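Local atomic coordinates of serine-tRNA ligase (Naegleria fowleri, PDB entry 6BLJ), a protein that probably attaches serine to its cognate tRNA in the cytoplasm, activating the amino acid with ATP as class II synthetases do, and binds AMP. Residues D165-V170 against V374-G379; R213-L218 against L325-V330; H331-I336 against L445-R450. All blocks are in the same frame, centred on the assembly; numbering follows the deposited sequence. Where two conformers were deposited one is given.

Interaction 1 of 3, residues D165-V170 against V374-G379; sequences DNNGIV and VNIVSG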
# COMPACT_ATOMS: atom_id res chain seq x y z
N ASP A 165 27.48 9.86 -4.42
CA ASP A 165 28.75 9.88 -5.13
C ASP A 165 29.87 10.39 -4.25
O ASP A 165 31.04 10.12 -4.53
CB ASP A 165 28.68 10.75 -6.39
CG ASP A 165 27.69 10.22 -7.42
OD1 ASP A 165 27.41 9.00 -7.39
OD2 ASP A 165 27.22 11.01 -8.26
N ASN A 166 29.53 11.16 -3.21
CA ASN A 166 30.53 11.73 -2.32
C ASN A 166 30.73 10.92 -1.05
O ASN A 166 31.41 11.38 -0.13
CB ASN A 166 30.14 13.17 -1.96
CG ASN A 166 30.07 14.08 -3.17
OD1 ASN A 166 30.97 14.07 -4.01
ND2 ASN A 166 28.98 14.83 -3.29
N ASN A 167 30.15 9.72 -0.97
CA ASN A 167 30.45 8.83 0.14
C ASN A 167 31.96 8.74 0.31
O ASN A 167 32.69 8.52 -0.66
CB ASN A 167 29.89 7.44 -0.11
CG ASN A 167 28.38 7.33 0.03
OD1 ASN A 167 27.70 8.21 0.55
ND2 ASN A 167 27.85 6.21 -0.44
N GLY A 168 32.44 8.92 1.54
CA GLY A 168 33.88 8.89 1.76
C GLY A 168 34.40 7.46 1.72
O GLY A 168 33.87 6.57 2.40
N ILE A 169 35.44 7.22 0.92
CA ILE A 169 36.12 5.93 0.90
C ILE A 169 37.09 5.89 2.07
O ILE A 169 38.14 6.53 2.02
CB ILE A 169 36.84 5.69 -0.43
CG1 ILE A 169 35.90 5.91 -1.62
CG2 ILE A 169 37.47 4.30 -0.47
CD1 ILE A 169 34.69 5.04 -1.59
N VAL A 170 36.75 5.14 3.12
CA VAL A 170 37.54 5.17 4.34
C VAL A 170 38.78 4.29 4.21
O VAL A 170 39.88 4.67 4.64
CB VAL A 170 36.68 4.75 5.55
CG1 VAL A 170 37.50 4.87 6.83
CG2 VAL A 170 35.43 5.61 5.63
N VAL A 374 32.97 2.49 3.48
CA VAL A 374 32.50 3.77 2.95
C VAL A 374 31.68 4.50 4.00
O VAL A 374 30.88 3.91 4.74
CB VAL A 374 31.70 3.61 1.64
CG1 VAL A 374 32.58 2.96 0.57
CG2 VAL A 374 30.45 2.80 1.87
N ASN A 375 31.93 5.81 4.08
CA ASN A 375 31.31 6.72 5.04
C ASN A 375 30.13 7.39 4.33
O ASN A 375 30.32 8.20 3.42
CB ASN A 375 32.35 7.75 5.50
CG ASN A 375 31.83 8.69 6.57
OD1 ASN A 375 30.68 8.59 7.01
ND2 ASN A 375 32.69 9.60 7.02
N ILE A 376 28.91 7.04 4.74
CA ILE A 376 27.69 7.41 4.02
C ILE A 376 27.37 8.88 4.26
O ILE A 376 27.31 9.34 5.41
CB ILE A 376 26.50 6.52 4.43
CG1 ILE A 376 26.78 5.04 4.10
CG2 ILE A 376 25.21 6.95 3.71
CD1 ILE A 376 26.97 4.78 2.62
N VAL A 377 27.10 9.62 3.18
CA VAL A 377 26.93 11.06 3.27
C VAL A 377 25.72 11.43 4.14
O VAL A 377 24.73 10.69 4.23
CB VAL A 377 26.79 11.69 1.87
CG1 VAL A 377 28.04 11.42 1.05
CG2 VAL A 377 25.55 11.17 1.13
N SER A 378 25.80 12.61 4.77
CA SER A 378 24.80 13.01 5.75
C SER A 378 23.40 13.05 5.16
O SER A 378 22.42 12.72 5.85
CB SER A 378 25.17 14.37 6.33
OG SER A 378 25.33 15.31 5.29
N GLY A 379 23.26 13.48 3.90
CA GLY A 379 21.94 13.57 3.30
C GLY A 379 21.24 12.23 3.09
O GLY A 379 20.02 12.20 2.89
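Val374 meets Ile169 across the start of the pairing, the two forming an antiparallel non-hydrogen-bonded pair. In one of the two conformers of Val374 their side chains lie alongside each other and point the same way, with Ile169 CD1 3.7 Å from Val374 CG1. Val374 also sends its CA-H toward Gly168 O, a contact of the kind common between antiparallel strands. Asn375 follows as the hydrogen-bonded partner of Gly168. Its N donates to Gly168 O at 2.7 Å and nearly straight (169°), while Gly168 N returns a bond of 2.9 Å to Asn375 O. Val170 CG2 packs against Asn375 CB. The amide of Asn375 turns away, with CG anti to the backbone N (chi1 -176°), and its ND2 is held by Thr157 O.

Ile376 CD1 packs 3.5 Å from Asn167 ND2 as the two side chains run side by side. Val377 closes the contact: its N donates to Asn167 OD1 at 3.0 Å, tilted 33° from the amide plane, so that a side-chain carbonyl prolongs the pairing past the last backbone bond. Val377 CG1 lies 3.3 Å from Asn167 OD1 and also packs against the backbone of Asn166.

Through this contact strand 168-173 adds an antiparallel end strand to the mixed sheet of the chain. Strand 371-375 thus has strand 168-173 on one edge and strand 387-394 on the other, the latter bonded through the backbones of Val374 and Asp390.

Interaction 2 of 3, residues R213-L218 against L325-V330; sequences RGYFLL and LGIFRV. With AMP (adenosine monophosphate), chain D.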
# COMPACT_ATOMS: atom_id res chain seq x y z
N ARG A 213 11.05 -11.73 -8.76
CA ARG A 213 12.29 -12.00 -8.02
C ARG A 213 12.27 -13.33 -7.26
O ARG A 213 13.22 -13.62 -6.51
CB ARG A 213 12.62 -10.88 -7.02
CG ARG A 213 12.63 -9.43 -7.66
CD ARG A 213 13.25 -8.37 -6.67
NE ARG A 213 13.22 -7.03 -7.25
CZ ARG A 213 14.24 -6.50 -7.92
NH1 ARG A 213 15.38 -7.17 -8.08
NH2 ARG A 213 14.13 -5.29 -8.45
N GLY A 214 11.25 -14.17 -7.44
CA GLY A 214 11.24 -15.46 -6.75
C GLY A 214 12.31 -16.41 -7.27
O GLY A 214 12.66 -16.41 -8.45
N TYR A 215 12.84 -17.25 -6.37
CA TYR A 215 13.90 -18.17 -6.76
C TYR A 215 13.82 -19.45 -5.95
O TYR A 215 13.38 -19.44 -4.80
CB TYR A 215 15.31 -17.53 -6.60
CG TYR A 215 15.67 -17.19 -5.15
CD1 TYR A 215 15.20 -16.03 -4.54
CD2 TYR A 215 16.52 -18.03 -4.40
CE1 TYR A 215 15.53 -15.71 -3.21
CE2 TYR A 215 16.88 -17.71 -3.07
CZ TYR A 215 16.37 -16.55 -2.50
OH TYR A 215 16.69 -16.23 -1.20
N PHE A 216 14.24 -20.55 -6.57
CA PHE A 216 14.66 -21.75 -5.85
C PHE A 216 16.18 -21.86 -5.92
O PHE A 216 16.76 -21.61 -6.98
CB PHE A 216 14.10 -23.05 -6.45
CG PHE A 216 12.60 -23.22 -6.33
CD1 PHE A 216 12.05 -24.14 -5.43
CD2 PHE A 216 11.75 -22.53 -7.18
CE1 PHE A 216 10.66 -24.34 -5.36
CE2 PHE A 216 10.34 -22.71 -7.11
CZ PHE A 216 9.80 -23.62 -6.21
N LEU A 217 16.80 -22.22 -4.80
CA LEU A 217 18.22 -22.56 -4.76
C LEU A 217 18.35 -24.07 -4.62
O LEU A 217 17.57 -24.70 -3.89
CB LEU A 217 18.91 -21.84 -3.58
CG LEU A 217 20.38 -21.42 -3.72
CD1 LEU A 217 20.53 -20.33 -4.78
CD2 LEU A 217 20.96 -20.95 -2.38
N LEU A 218 19.31 -24.67 -5.35
CA LEU A 218 19.46 -26.13 -5.37
C LEU A 218 20.90 -26.59 -5.10
O LEU A 218 21.87 -25.94 -5.50
CB LEU A 218 19.03 -26.74 -6.73
CG LEU A 218 17.55 -26.58 -7.13
CD1 LEU A 218 17.35 -25.26 -7.82
CD2 LEU A 218 17.07 -27.72 -8.01
N LEU A 325 18.62 -9.40 -12.05
CA LEU A 325 19.19 -10.69 -12.43
C LEU A 325 19.71 -11.43 -11.20
O LEU A 325 20.62 -10.94 -10.52
CB LEU A 325 20.33 -10.50 -13.43
CG LEU A 325 20.06 -9.71 -14.71
CD1 LEU A 325 21.29 -9.76 -15.62
CD2 LEU A 325 18.80 -10.18 -15.45
N GLY A 326 19.15 -12.61 -10.93
CA GLY A 326 19.72 -13.47 -9.90
C GLY A 326 19.22 -13.13 -8.50
O GLY A 326 18.13 -12.61 -8.30
N ILE A 327 20.06 -13.42 -7.50
CA ILE A 327 19.61 -13.33 -6.11
C ILE A 327 20.36 -12.23 -5.34
O ILE A 327 20.45 -12.27 -4.11
CB ILE A 327 19.71 -14.70 -5.42
CG1 ILE A 327 21.17 -15.16 -5.25
CG2 ILE A 327 18.94 -15.74 -6.25
CD1 ILE A 327 21.26 -16.54 -4.54
N PHE A 328 20.90 -11.24 -6.07
CA PHE A 328 21.54 -10.08 -5.44
C PHE A 328 20.52 -9.19 -4.72
O PHE A 328 20.77 -8.71 -3.61
CB PHE A 328 22.29 -9.29 -6.51
CG PHE A 328 22.95 -8.04 -6.02
CD1 PHE A 328 22.23 -6.85 -5.94
CD2 PHE A 328 24.30 -8.03 -5.70
CE1 PHE A 328 22.84 -5.67 -5.50
CE2 PHE A 328 24.92 -6.84 -5.27
CZ PHE A 328 24.19 -5.68 -5.17
N ARG A 329 19.38 -8.93 -5.36
CA ARG A 329 18.30 -8.16 -4.76
C ARG A 329 17.02 -8.97 -4.91
O ARG A 329 16.50 -9.10 -6.03
CB ARG A 329 18.15 -6.79 -5.43
CG ARG A 329 17.04 -5.94 -4.83
CD ARG A 329 16.84 -4.64 -5.61
NE ARG A 329 18.06 -3.84 -5.65
CZ ARG A 329 18.45 -3.02 -4.67
NH1 ARG A 329 17.70 -2.88 -3.58
NH2 ARG A 329 19.59 -2.34 -4.79
N VAL A 330 16.51 -9.48 -3.80
CA VAL A 330 15.35 -10.36 -3.77
C VAL A 330 14.37 -9.86 -2.72
O VAL A 330 14.65 -8.90 -1.99
CB VAL A 330 15.76 -11.82 -3.51
CG1 VAL A 330 16.49 -12.40 -4.72
CG2 VAL A 330 16.67 -11.90 -2.27
P AMP D . 19.92 -2.63 4.86
O1P AMP D . 19.11 -1.97 3.74
O2P AMP D . 19.22 -3.12 6.06
O3P AMP D . 21.09 -1.71 5.20
O5' AMP D . 20.58 -3.91 4.18
C5' AMP D . 21.54 -4.70 4.87
C4' AMP D . 22.17 -5.71 3.94
O4' AMP D . 21.19 -6.72 3.57
C3' AMP D . 22.65 -5.16 2.61
O3' AMP D . 23.93 -4.57 2.70
C2' AMP D . 22.60 -6.37 1.70
O2' AMP D . 23.74 -7.19 1.92
C1' AMP D . 21.37 -7.10 2.23
N9 AMP D . 20.13 -6.78 1.47
C8 AMP D . 19.37 -5.65 1.60
N7 AMP D . 18.32 -5.62 0.82
C5 AMP D . 18.39 -6.82 0.12
C6 AMP D . 17.57 -7.40 -0.87
N6 AMP D . 16.43 -6.84 -1.31
N1 AMP D . 17.94 -8.59 -1.38
C2 AMP D . 19.05 -9.17 -0.90
N3 AMP D . 19.89 -8.74 0.05
C4 AMP D . 19.51 -7.55 0.52
O HOH W 1 15.75 -14.16 -8.01
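Arg329 O receives Arg213 NH1 at 3.0 Å, the one direct hydrogen bond between the two segments. The bond is bent (139° at the hydrogen), and the donor stands above the carbonyl plane. Arg213 reaches it with a chain extended from CG to NE; NH1 also bonds Asp323 O, and NH2 bonds Lys322 O. One face of this guanidinium is covered by Arg329 CD, 3.6 Å above the plane. The two arginine chains point the same way with their end planes 76° apart, and Arg329 has salt bridges of its own to Asp323 and Glu316. A water lies within hydrogen-bonding distance of Arg213 O and Gly326 O and links the two.

Next to these polar links, Ile327 CG2 sits over the face of the Tyr215 ring in a CH-pi contact, 4.0 Å from the centroid. Val330 CG1 packs obliquely on the same ring, 3.8 Å from Tyr215 CE1.

Val330 N donates to AMP N1 at 2.9 Å and almost straight (171°), and AMP N6 donates to Val330 O at 2.8 Å. This backbone recognition of adenine is characteristic of the motif 2 loop of class II synthetases, here the loop between strands 304-313 and 332-342.

Interaction 3 of 3, residues H331-I336 against L445-R450; sequences HQFEKI and LTATSR. With AMP (adenosine monophosphate), chain D.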
# COMPACT_ATOMS: atom_id res chain seq x y z
N HIS A 331 13.20 -10.51 -2.64
CA HIS A 331 12.21 -10.22 -1.61
C HIS A 331 12.40 -11.06 -0.36
O HIS A 331 11.77 -10.75 0.66
CB HIS A 331 10.79 -10.47 -2.13
CG HIS A 331 10.42 -9.65 -3.33
ND1 HIS A 331 10.37 -8.28 -3.30
CD2 HIS A 331 10.06 -10.02 -4.58
CE1 HIS A 331 10.00 -7.83 -4.49
NE2 HIS A 331 9.81 -8.87 -5.29
N GLN A 332 13.25 -12.09 -0.40
CA GLN A 332 13.39 -13.07 0.67
C GLN A 332 14.84 -13.51 0.76
O GLN A 332 15.38 -14.05 -0.21
CB GLN A 332 12.47 -14.27 0.39
CG GLN A 332 12.58 -15.44 1.35
CD GLN A 332 11.84 -16.66 0.82
OE1 GLN A 332 10.69 -16.57 0.39
NE2 GLN A 332 12.50 -17.80 0.83
N PHE A 333 15.46 -13.31 1.93
CA PHE A 333 16.84 -13.72 2.12
C PHE A 333 17.12 -13.88 3.62
O PHE A 333 16.44 -13.28 4.46
CB PHE A 333 17.81 -12.70 1.49
CG PHE A 333 17.68 -11.29 2.05
CD1 PHE A 333 16.73 -10.42 1.56
CD2 PHE A 333 18.52 -10.85 3.07
CE1 PHE A 333 16.60 -9.12 2.07
CE2 PHE A 333 18.39 -9.56 3.59
CZ PHE A 333 17.43 -8.69 3.07
N GLU A 334 18.11 -14.72 3.94
CA GLU A 334 18.53 -14.87 5.33
C GLU A 334 19.65 -13.89 5.65
O GLU A 334 20.48 -13.57 4.79
CB GLU A 334 19.01 -16.30 5.65
CG GLU A 334 17.87 -17.29 5.79
CD GLU A 334 17.20 -17.63 4.45
OE1 GLU A 334 17.93 -18.00 3.49
OE2 GLU A 334 15.96 -17.54 4.37
N LYS A 335 19.66 -13.41 6.89
CA LYS A 335 20.66 -12.43 7.28
C LYS A 335 21.06 -12.65 8.74
O LYS A 335 20.20 -12.81 9.62
CB LYS A 335 20.17 -10.99 7.06
CG LYS A 335 21.22 -9.92 7.46
CD LYS A 335 20.87 -8.51 6.96
CE LYS A 335 19.55 -7.95 7.50
NZ LYS A 335 19.44 -8.02 8.99
N ILE A 336 22.36 -12.66 8.99
CA ILE A 336 22.91 -12.68 10.34
C ILE A 336 23.30 -11.25 10.69
O ILE A 336 24.06 -10.61 9.94
CB ILE A 336 24.13 -13.61 10.45
CG1 ILE A 336 23.80 -15.01 9.88
CG2 ILE A 336 24.65 -13.65 11.89
CD1 ILE A 336 22.64 -15.70 10.54
N LEU A 445 26.10 -8.69 9.62
CA LEU A 445 27.26 -9.55 9.43
C LEU A 445 27.24 -10.13 8.02
O LEU A 445 28.12 -9.83 7.21
CB LEU A 445 27.35 -10.68 10.47
CG LEU A 445 28.74 -11.34 10.46
CD1 LEU A 445 29.81 -10.39 11.05
CD2 LEU A 445 28.79 -12.66 11.19
N THR A 446 26.21 -10.92 7.69
CA THR A 446 26.10 -11.41 6.33
C THR A 446 24.63 -11.63 5.96
O THR A 446 23.89 -12.30 6.68
CB THR A 446 26.93 -12.70 6.13
OG1 THR A 446 26.77 -13.18 4.79
CG2 THR A 446 26.52 -13.82 7.10
N ALA A 447 24.24 -11.06 4.82
CA ALA A 447 23.01 -11.41 4.13
C ALA A 447 23.39 -12.43 3.06
O ALA A 447 24.18 -12.12 2.16
CB ALA A 447 22.36 -10.17 3.53
N THR A 448 22.88 -13.66 3.17
CA THR A 448 23.61 -14.75 2.54
C THR A 448 23.41 -14.83 1.03
O THR A 448 24.35 -15.20 0.32
CB THR A 448 23.27 -16.09 3.21
OG1 THR A 448 21.87 -16.36 3.11
CG2 THR A 448 23.69 -16.06 4.70
N SER A 449 22.23 -14.47 0.48
CA SER A 449 22.07 -14.59 -0.97
C SER A 449 23.00 -13.63 -1.72
O SER A 449 23.64 -14.03 -2.70
CB SER A 449 20.60 -14.38 -1.38
OG SER A 449 20.20 -13.01 -1.44
N ARG A 450 23.15 -12.39 -1.23
CA ARG A 450 24.09 -11.47 -1.87
C ARG A 450 25.55 -11.84 -1.58
O ARG A 450 26.42 -11.62 -2.43
CB ARG A 450 23.80 -10.03 -1.43
CG ARG A 450 24.59 -8.94 -2.19
CD ARG A 450 24.17 -7.53 -1.79
NE ARG A 450 22.78 -7.25 -2.18
CZ ARG A 450 22.22 -6.05 -2.09
NH1 ARG A 450 22.93 -5.01 -1.65
NH2 ARG A 450 20.96 -5.89 -2.49
P AMP D . 19.92 -2.63 4.86
O1P AMP D . 19.11 -1.97 3.74
O2P AMP D . 19.22 -3.12 6.06
O3P AMP D . 21.09 -1.71 5.20
O5' AMP D . 20.58 -3.91 4.18
C5' AMP D . 21.54 -4.70 4.87
C4' AMP D . 22.17 -5.71 3.94
O4' AMP D . 21.19 -6.72 3.57
C3' AMP D . 22.65 -5.16 2.61
O3' AMP D . 23.93 -4.57 2.70
C2' AMP D . 22.60 -6.37 1.70
O2' AMP D . 23.74 -7.19 1.92
C1' AMP D . 21.37 -7.10 2.23
N9 AMP D . 20.13 -6.78 1.47
C8 AMP D . 19.37 -5.65 1.60
N7 AMP D . 18.32 -5.62 0.82
C5 AMP D . 18.39 -6.82 0.12
C6 AMP D . 17.57 -7.40 -0.87
N6 AMP D . 16.43 -6.84 -1.31
N1 AMP D . 17.94 -8.59 -1.38
C2 AMP D . 19.05 -9.17 -0.90
N3 AMP D . 19.89 -8.74 0.05
C4 AMP D . 19.51 -7.55 0.52
O HOH W 2 19.76 -15.46 1.89
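Ile336 N donates to Thr446 O at 2.8 Å, and Ile336 O accepts from both Leu445 N, also at 2.8 Å, and Thr446 N at 3.1 Å, a classic beta bulge. Farther along, Thr448 N donates to Glu334 O at 2.9 Å, carrying the strand bonding into helix 448-458. A water accepts from Glu334 N and donates to Thr448 OG1, which is also bonded to Asn225.

Lys335 and Ala447 form the non-hydrogen-bonded pair, their CA atoms 4.1 Å apart. The Lys335 chain passes Ala447 and bends at chi3 and chi4 to bring NZ to Glu337 and Thr283. Ala447 CB approaches Phe333 CD2 and lies 3.5 Å from C1' of the AMP ribose.

Phe333, with chi1 at 60° and CG between the backbone N and the carbonyl carbon, lays its ring against adenine, AMP N3 3.7 Å above the ring centre. On the opposite side lies the Arg450 guanidinium, with Arg450 NH2 3.7 Å from AMP C4, AMP C2' over one of its faces and NH1 salt-bridged to Glu406.

Backbone bonds fix the two chains so that Phe333 and Arg450 can flank the base, as in class II synthetases, where these residues belong to motifs 2 and 3.

From the N terminus, interaction 1 opens first at 165-170 and closes only at 374-379, joining strand 168-173 to strand 371-375 at the edge of the large sheet. Interaction 2 opens and closes within that span, bringing 213-218 onto the loop 325-330. Interaction 3 starts at the very next residue, 331, but closes at 445-450, beyond the end of interaction 1, so these two cross; both reach the same sheet, with centres about 23 Å apart. Interactions 2 and 3 follow in series, both touching AMP and the third subunit. Tyr215 OH to Gln332 O and Ser449 OG to Ile327 O, both probable hydrogen bonds, join them directly.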